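Local coordinates for GAF domain-containing protein (PDB 4MN7) that probably reduces free methionine-R-sulfoxide to methionine, as a type II member of the GAF-domain reductases, at residues L82-V94 / E105-S117. The protein carries 1 engineered substitution. Numbering follows the deposited sequence.
Sequences LASFPSTQSEIVV and EIDIDSDKKAAFS. Engineered in segment 82-94: S84 (natural residue Cys).
S90 pairs with S110 and V94 with I106 in the antiparallel hairpin of strands 90-98 and 101-110 in this GAF-domain sheet; the axes of 90-94 and 105-110 run at 172°. At the hairpin end away from its connecting turn lies a classic beta bulge: Q89 and S90 both face S110 and donate their backbone N-H groups to S110 O, Q89 N from 2.8 Å within the carbonyl plane. The Q89 side chain runs outward along residues 111-113. Its CB lies 3.6 Å from K112 O, CG and CD pass beside D111 O, OE1 lies near K113 CE, and NE2 donates to D111 O at a notably short 2.5 Å, that acceptor lying nearly in the amide plane. A leucine here would probably leave D111 O without this side-chain donor and the 111-113 backbone less tied to the bulge. S90 OG, set between its backbone N and carbonyl carbon (chi1 56°), donates to K112 O at 2.7 Å and accepts from A115 N. On the side of E91, D107 and D109, which faces helix 59-66 and W27, acids gather: E91 OE2 lies 2.4 Å from D107 OD1, their carboxylates nearly coplanar, while Y81 OH is hydrogen-bonded to E91 OE1. On the sheet's other face, I92 CG2 sits 3.5 Å from the F116 ring centroid, a CH-pi contact 6° off the normal, with A115 CB over the opposite face.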
ATOM      1  N   LEU A  82       1.930 -29.689  -6.947  1.00 52.73           N
ATOM      2  CA  LEU A  82       1.002 -29.418  -8.087  1.00 64.11           C
ATOM      3  C   LEU A  82       0.713 -27.944  -8.067  1.00 56.71           C
ATOM      4  O   LEU A  82       0.540 -27.371  -7.001  1.00 52.21           O
ATOM      5  CB  LEU A  82      -0.364 -30.168  -7.994  1.00 68.13           C
ATOM      6  CG  LEU A  82      -0.626 -31.515  -8.723  1.00 72.11           C
ATOM      7  CD1 LEU A  82      -2.063 -32.009  -8.514  1.00 68.54           C
ATOM      8  CD2 LEU A  82      -0.283 -31.490 -10.215  1.00 72.46           C
ATOM      9  N   ALA A  83       0.637 -27.348  -9.245  1.00 59.04           N
ATOM     10  CA  ALA A  83       0.196 -25.958  -9.369  1.00 62.54           C
ATOM     11  C   ALA A  83      -1.327 -25.845  -9.343  1.00 53.29           C
ATOM     12  O   ALA A  83      -2.049 -26.838  -9.281  1.00 51.85           O
ATOM     13  CB  ALA A  83       0.806 -25.275 -10.631  1.00 66.13           C
ATOM     14  N   SER A  84      -1.784 -24.602  -9.349  1.00 43.67           N
ATOM     15  CA  SER A  84      -3.189 -24.260  -9.401  1.00 47.21           C
ATOM     16  C   SER A  84      -3.680 -24.120 -10.825  1.00 41.72           C
ATOM     17  O   SER A  84      -4.868 -24.076 -11.056  1.00 48.54           O
ATOM     18  CB  SER A  84      -3.417 -22.928  -8.666  1.00 50.65           C
ATOM     19  OG  SER A  84      -3.101 -23.028  -7.288  1.00 63.51           O
ATOM     20  N   PHE A  85      -2.760 -24.032 -11.777  1.00 43.01           N
ATOM     21  CA  PHE A  85      -3.094 -23.809 -13.171  1.00 42.03           C
ATOM     22  C   PHE A  85      -2.189 -24.660 -14.005  1.00 45.71           C
ATOM     23  O   PHE A  85      -0.981 -24.859 -13.689  1.00 42.72           O
ATOM     24  CB  PHE A  85      -2.978 -22.336 -13.631  1.00 43.24           C
ATOM     25  CG  PHE A  85      -3.626 -21.393 -12.707  1.00 43.26           C
ATOM     26  CD1 PHE A  85      -4.983 -21.306 -12.661  1.00 46.49           C
ATOM     27  CD2 PHE A  85      -2.848 -20.635 -11.810  1.00 46.77           C
ATOM     28  CE1 PHE A  85      -5.581 -20.435 -11.792  1.00 55.78           C
ATOM     29  CE2 PHE A  85      -3.437 -19.774 -10.922  1.00 46.06           C
ATOM     30  CZ  PHE A  85      -4.809 -19.671 -10.911  1.00 49.72           C
ATOM     31  N   PRO A  86      -2.788 -25.226 -15.060  1.00 49.76           N
ATOM     32  CA  PRO A  86      -2.037 -26.179 -15.827  1.00 53.42           C
ATOM     33  C   PRO A  86      -0.970 -25.489 -16.659  1.00 50.62           C
ATOM     34  O   PRO A  86       0.097 -26.087 -16.906  1.00 54.21           O
ATOM     35  CB  PRO A  86      -3.120 -26.891 -16.676  1.00 51.59           C
ATOM     36  CG  PRO A  86      -4.327 -26.046 -16.619  1.00 53.42           C
ATOM     37  CD  PRO A  86      -4.233 -25.204 -15.390  1.00 49.60           C
ATOM     38  N   SER A  87      -1.229 -24.237 -17.061  1.00 43.35           N
ATOM     39  CA  SER A  87      -0.190 -23.468 -17.775  1.00 45.17           C
ATOM     40  C   SER A  87       1.070 -23.132 -16.964  1.00 50.79           C
ATOM     41  O   SER A  87       2.117 -22.880 -17.540  1.00 45.68           O
ATOM     42  CB  SER A  87      -0.767 -22.215 -18.387  1.00 47.02           C
ATOM     43  OG  SER A  87      -1.344 -21.394 -17.433  1.00 43.44           O
ATOM     44  N   THR A  88       1.006 -23.204 -15.635  1.00 49.07           N
ATOM     45  CA  THR A  88       2.109 -22.713 -14.840  1.00 42.45           C
ATOM     46  C   THR A  88       3.320 -23.585 -15.010  1.00 37.57           C
ATOM     47  O   THR A  88       3.258 -24.756 -14.812  1.00 43.64           O
ATOM     48  CB  THR A  88       1.733 -22.714 -13.339  1.00 40.07           C
ATOM     49  OG1 THR A  88       0.680 -21.762 -13.119  1.00 39.64           O
ATOM     50  CG2 THR A  88       2.944 -22.368 -12.516  1.00 38.14           C
ATOM     51  N   GLN A  89       4.456 -22.976 -15.297  1.00 36.18           N
ATOM     52  CA  GLN A  89       5.723 -23.634 -15.284  1.00 37.86           C
ATOM     53  C   GLN A  89       6.641 -23.144 -14.241  1.00 36.49           C
ATOM     54  O   GLN A  89       7.598 -23.811 -13.947  1.00 38.69           O
ATOM     55  CB  GLN A  89       6.412 -23.434 -16.640  1.00 43.09           C
ATOM     56  CG  GLN A  89       5.658 -24.195 -17.751  1.00 49.65           C
ATOM     57  CD  GLN A  89       6.413 -24.217 -19.077  1.00 50.87           C
ATOM     58  OE1 GLN A  89       7.160 -25.120 -19.338  1.00 50.89           O
ATOM     59  NE2 GLN A  89       6.230 -23.187 -19.887  1.00 55.77           N
ATOM     60  N   SER A  90       6.443 -21.935 -13.710  1.00 40.27           N
ATOM     61  CA  SER A  90       7.275 -21.536 -12.556  1.00 38.00           C
ATOM     62  C   SER A  90       6.463 -20.713 -11.586  1.00 34.38           C
ATOM     63  O   SER A  90       5.446 -20.126 -11.958  1.00 33.41           O
ATOM     64  CB  SER A  90       8.637 -20.898 -12.954  1.00 40.87           C
ATOM     65  OG  SER A  90       8.479 -19.781 -13.802  1.00 45.44           O
ATOM     66  N   GLU A  91       6.902 -20.712 -10.332  1.00 37.17           N
ATOM     67  CA  GLU A  91       6.155 -20.095  -9.273  1.00 38.89           C
ATOM     68  C   GLU A  91       7.098 -19.639  -8.137  1.00 40.86           C
ATOM     69  O   GLU A  91       8.054 -20.338  -7.776  1.00 38.65           O
ATOM     70  CB  GLU A  91       5.120 -21.063  -8.714  1.00 36.80           C
ATOM     71  CG  GLU A  91       4.261 -20.434  -7.595  1.00 40.94           C
ATOM     72  CD  GLU A  91       3.157 -21.320  -7.092  1.00 43.21           C
ATOM     73  OE1 GLU A  91       3.137 -22.481  -7.546  1.00 45.31           O
ATOM     74  OE2 GLU A  91       2.313 -20.864  -6.281  1.00 37.65           O
ATOM     75  N   ILE A  92       6.805 -18.449  -7.597  1.00 36.31           N
ATOM     76  CA  ILE A  92       7.611 -17.861  -6.537  1.00 38.09           C
ATOM     77  C   ILE A  92       6.655 -17.396  -5.473  1.00 34.52           C
ATOM     78  O   ILE A  92       5.563 -16.914  -5.765  1.00 32.67           O
ATOM     79  CB  ILE A  92       8.507 -16.735  -7.044  1.00 37.06           C
ATOM     80  CG1 ILE A  92       9.490 -16.316  -5.955  1.00 38.33           C
ATOM     81  CG2 ILE A  92       7.665 -15.599  -7.535  1.00 36.61           C
ATOM     82  CD1 ILE A  92      10.497 -15.285  -6.369  1.00 36.36           C
ATOM     83  N   VAL A  93       7.029 -17.665  -4.244  1.00 32.07           N
ATOM     84  CA  VAL A  93       6.241 -17.275  -3.107  1.00 30.90           C
ATOM     85  C   VAL A  93       7.176 -16.521  -2.183  1.00 29.94           C
ATOM     86  O   VAL A  93       8.181 -17.048  -1.767  1.00 33.78           O
ATOM     87  CB  VAL A  93       5.635 -18.447  -2.384  1.00 32.30           C
ATOM     88  CG1 VAL A  93       4.637 -17.963  -1.329  1.00 34.30           C
ATOM     89  CG2 VAL A  93       4.900 -19.366  -3.332  1.00 30.77           C
ATOM     90  N   VAL A  94       6.803 -15.293  -1.858  1.00 32.03           N
ATOM     91  CA  VAL A  94       7.675 -14.394  -1.121  1.00 30.02           C
ATOM     92  C   VAL A  94       6.948 -14.042   0.143  1.00 29.67           C
ATOM     93  O   VAL A  94       5.834 -13.560   0.069  1.00 34.33           O
ATOM     94  CB  VAL A  94       7.810 -13.127  -1.927  1.00 30.90           C
ATOM     95  CG1 VAL A  94       8.572 -12.098  -1.142  1.00 30.81           C
ATOM     96  CG2 VAL A  94       8.474 -13.432  -3.266  1.00 33.86           C
ATOM     97  N   GLU A 105       1.874 -13.690   2.369  1.00 30.12           N
ATOM     98  CA  GLU A 105       2.830 -13.874   1.253  1.00 29.92           C
ATOM     99  C   GLU A 105       2.341 -13.326  -0.046  1.00 28.90           C
ATOM    100  O   GLU A 105       1.120 -13.134  -0.236  1.00 29.93           O
ATOM    101  CB  GLU A 105       3.113 -15.383   1.107  1.00 31.03           C
ATOM    102  CG  GLU A 105       1.869 -16.161   0.733  1.00 32.93           C
ATOM    103  CD  GLU A 105       2.089 -17.681   0.823  1.00 34.39           C
ATOM    104  OE1 GLU A 105       2.973 -18.143   1.553  1.00 38.80           O
ATOM    105  OE2 GLU A 105       1.447 -18.379   0.065  1.00 33.59           O
ATOM    106  N   ILE A 106       3.244 -13.167  -0.991  1.00 33.14           N
ATOM    107  CA  ILE A 106       2.879 -12.859  -2.378  1.00 32.27           C
ATOM    108  C   ILE A 106       3.213 -14.123  -3.122  1.00 31.85           C
ATOM    109  O   ILE A 106       4.323 -14.581  -3.034  1.00 32.62           O
ATOM    110  CB  ILE A 106       3.726 -11.689  -2.930  1.00 33.69           C
ATOM    111  CG1 ILE A 106       3.563 -10.484  -2.030  1.00 33.34           C
ATOM    112  CG2 ILE A 106       3.319 -11.300  -4.344  1.00 37.61           C
ATOM    113  CD1 ILE A 106       4.305  -9.283  -2.481  1.00 32.47           C
ATOM    114  N   ASP A 107       2.238 -14.653  -3.873  1.00 29.71           N
ATOM    115  CA  ASP A 107       2.364 -15.840  -4.691  1.00 29.04           C
ATOM    116  C   ASP A 107       2.205 -15.465  -6.125  1.00 27.68           C
ATOM    117  O   ASP A 107       1.170 -14.901  -6.522  1.00 28.66           O
ATOM    118  CB  ASP A 107       1.244 -16.823  -4.293  1.00 28.45           C
ATOM    119  CG  ASP A 107       1.296 -18.162  -5.030  1.00 33.07           C
ATOM    120  OD1 ASP A 107       2.396 -18.568  -5.492  1.00 34.39           O
ATOM    121  OD2 ASP A 107       0.219 -18.830  -5.128  1.00 33.14           O
ATOM    122  N   ILE A 108       3.216 -15.778  -6.924  1.00 31.28           N
ATOM    123  CA  ILE A 108       3.162 -15.464  -8.361  1.00 31.22           C
ATOM    124  C   ILE A 108       3.489 -16.690  -9.223  1.00 30.66           C
ATOM    125  O   ILE A 108       4.509 -17.349  -9.037  1.00 29.59           O
ATOM    126  CB  ILE A 108       4.184 -14.348  -8.683  1.00 32.03           C
ATOM    127  CG1 ILE A 108       3.927 -13.133  -7.829  1.00 32.33           C
ATOM    128  CG2 ILE A 108       4.098 -13.950 -10.131  1.00 36.45           C
ATOM    129  CD1 ILE A 108       4.931 -11.980  -8.007  1.00 36.11           C
ATOM    130  N   ASP A 109       2.657 -16.925 -10.222  1.00 30.44           N
ATOM    131  CA  ASP A 109       2.799 -18.007 -11.190  1.00 33.31           C
ATOM    132  C   ASP A 109       3.228 -17.373 -12.524  1.00 35.37           C
ATOM    133  O   ASP A 109       2.739 -16.291 -12.923  1.00 33.20           O
ATOM    134  CB  ASP A 109       1.415 -18.668 -11.523  1.00 37.25           C
ATOM    135  CG  ASP A 109       0.891 -19.586 -10.406  1.00 42.68           C
ATOM    136  OD1 ASP A 109       0.567 -19.082  -9.332  1.00 46.13           O
ATOM    137  OD2 ASP A 109       0.760 -20.804 -10.622  1.00 46.59           O
ATOM    138  N   SER A 110       4.095 -18.089 -13.217  1.00 39.65           N
ATOM    139  CA  SER A 110       4.441 -17.802 -14.573  1.00 35.79           C
ATOM    140  C   SER A 110       4.179 -19.042 -15.453  1.00 37.60           C
ATOM    141  O   SER A 110       4.559 -20.149 -15.067  1.00 34.03           O
ATOM    142  CB  SER A 110       5.928 -17.525 -14.664  1.00 37.27           C
ATOM    143  OG  SER A 110       6.239 -17.175 -16.021  1.00 42.09           O
ATOM    144  N   ASP A 111       3.682 -18.794 -16.671  1.00 37.42           N
ATOM    145  CA  ASP A 111       3.570 -19.817 -17.707  1.00 45.37           C
ATOM    146  C   ASP A 111       4.912 -20.153 -18.342  1.00 42.76           C
ATOM    147  O   ASP A 111       4.994 -21.126 -19.061  1.00 42.90           O
ATOM    148  CB  ASP A 111       2.599 -19.390 -18.812  1.00 41.20           C
ATOM    149  CG  ASP A 111       1.178 -19.303 -18.336  1.00 46.25           C
ATOM    150  OD1 ASP A 111       0.866 -19.801 -17.231  1.00 47.61           O
ATOM    151  OD2 ASP A 111       0.339 -18.694 -19.041  1.00 50.63           O
ATOM    152  N   LYS A 112       5.958 -19.378 -18.051  1.00 44.35           N
ATOM    153  CA  LYS A 112       7.301 -19.626 -18.596  1.00 43.29           C
ATOM    154  C   LYS A 112       8.131 -20.315 -17.571  1.00 43.76           C
ATOM    155  O   LYS A 112       7.916 -20.191 -16.365  1.00 42.94           O
ATOM    156  CB  LYS A 112       7.980 -18.309 -18.974  1.00 50.37           C
ATOM    157  CG  LYS A 112       7.135 -17.416 -19.881  1.00 59.19           C
ATOM    158  CD  LYS A 112       7.177 -17.817 -21.357  1.00 68.20           C
ATOM    159  CE  LYS A 112       5.790 -18.106 -21.939  1.00 83.02           C
ATOM    160  NZ  LYS A 112       4.754 -17.087 -21.612  1.00 83.55           N
ATOM    161  N   LYS A 113       9.111 -21.040 -18.023  1.00 40.81           N
ATOM    162  CA  LYS A 113       9.961 -21.746 -17.113  1.00 48.93           C
ATOM    163  C   LYS A 113      10.996 -20.790 -16.526  1.00 38.15           C
ATOM    164  O   LYS A 113      11.430 -19.895 -17.227  1.00 39.49           O
ATOM    165  CB  LYS A 113      10.676 -22.803 -17.903  1.00 55.55           C
ATOM    166  CG  LYS A 113      11.194 -24.004 -17.115  1.00 69.09           C
ATOM    167  CD  LYS A 113      11.462 -25.175 -18.069  1.00 76.46           C
ATOM    168  CE  LYS A 113      10.459 -25.171 -19.236  1.00 78.51           C
ATOM    169  NZ  LYS A 113      10.469 -26.351 -20.142  1.00 83.31           N
ATOM    170  N   ALA A 114      11.497 -21.081 -15.337  1.00 38.44           N
ATOM    171  CA  ALA A 114      12.559 -20.260 -14.709  1.00 43.52           C
ATOM    172  C   ALA A 114      12.332 -18.744 -14.906  1.00 39.84           C
ATOM    173  O   ALA A 114      13.192 -18.026 -15.341  1.00 45.35           O
ATOM    174  CB  ALA A 114      13.906 -20.657 -15.275  1.00 45.47           C
ATOM    175  N   ALA A 115      11.110 -18.305 -14.668  1.00 35.52           N
ATOM    176  CA  ALA A 115      10.688 -16.942 -14.860  1.00 42.04           C
ATOM    177  C   ALA A 115      11.329 -15.953 -13.825  1.00 37.25           C
ATOM    178  O   ALA A 115      11.368 -14.768 -14.075  1.00 40.80           O
ATOM    179  CB  ALA A 115       9.175 -16.884 -14.697  1.00 39.13           C
ATOM    180  N   PHE A 116      11.715 -16.449 -12.665  1.00 38.11           N
ATOM    181  CA  PHE A 116      12.016 -15.609 -11.509  1.00 40.94           C
ATOM    182  C   PHE A 116      13.494 -15.681 -11.170  1.00 43.48           C
ATOM    183  O   PHE A 116      14.009 -16.686 -10.679  1.00 47.77           O
ATOM    184  CB  PHE A 116      11.166 -16.039 -10.339  1.00 39.44           C
ATOM    185  CG  PHE A 116       9.704 -16.029 -10.654  1.00 37.73           C
ATOM    186  CD1 PHE A 116       9.037 -14.865 -10.856  1.00 34.28           C
ATOM    187  CD2 PHE A 116       9.004 -17.213 -10.788  1.00 35.56           C
ATOM    188  CE1 PHE A 116       7.677 -14.844 -11.157  1.00 35.82           C
ATOM    189  CE2 PHE A 116       7.642 -17.196 -11.104  1.00 34.23           C
ATOM    190  CZ  PHE A 116       6.975 -16.011 -11.293  1.00 38.39           C
ATOM    191  N   SER A 117      14.186 -14.614 -11.506  1.00 41.65           N
ATOM    192  CA  SER A 117      15.631 -14.532 -11.281  1.00 43.98           C
ATOM    193  C   SER A 117      15.908 -13.927  -9.889  1.00 41.17           C
ATOM    194  O   SER A 117      14.973 -13.549  -9.153  1.00 45.46           O
ATOM    195  CB  SER A 117      16.236 -13.622 -12.378  1.00 45.87           C
ATOM    196  OG  SER A 117      15.666 -12.303 -12.313  1.00 52.32           O
TER
HETATM  197  O   HOH W   1       2.711 -23.003 -20.010  1.00 47.30           O
HETATM  198  O   HOH W   2       0.028 -19.272 -14.583  1.00 39.67           O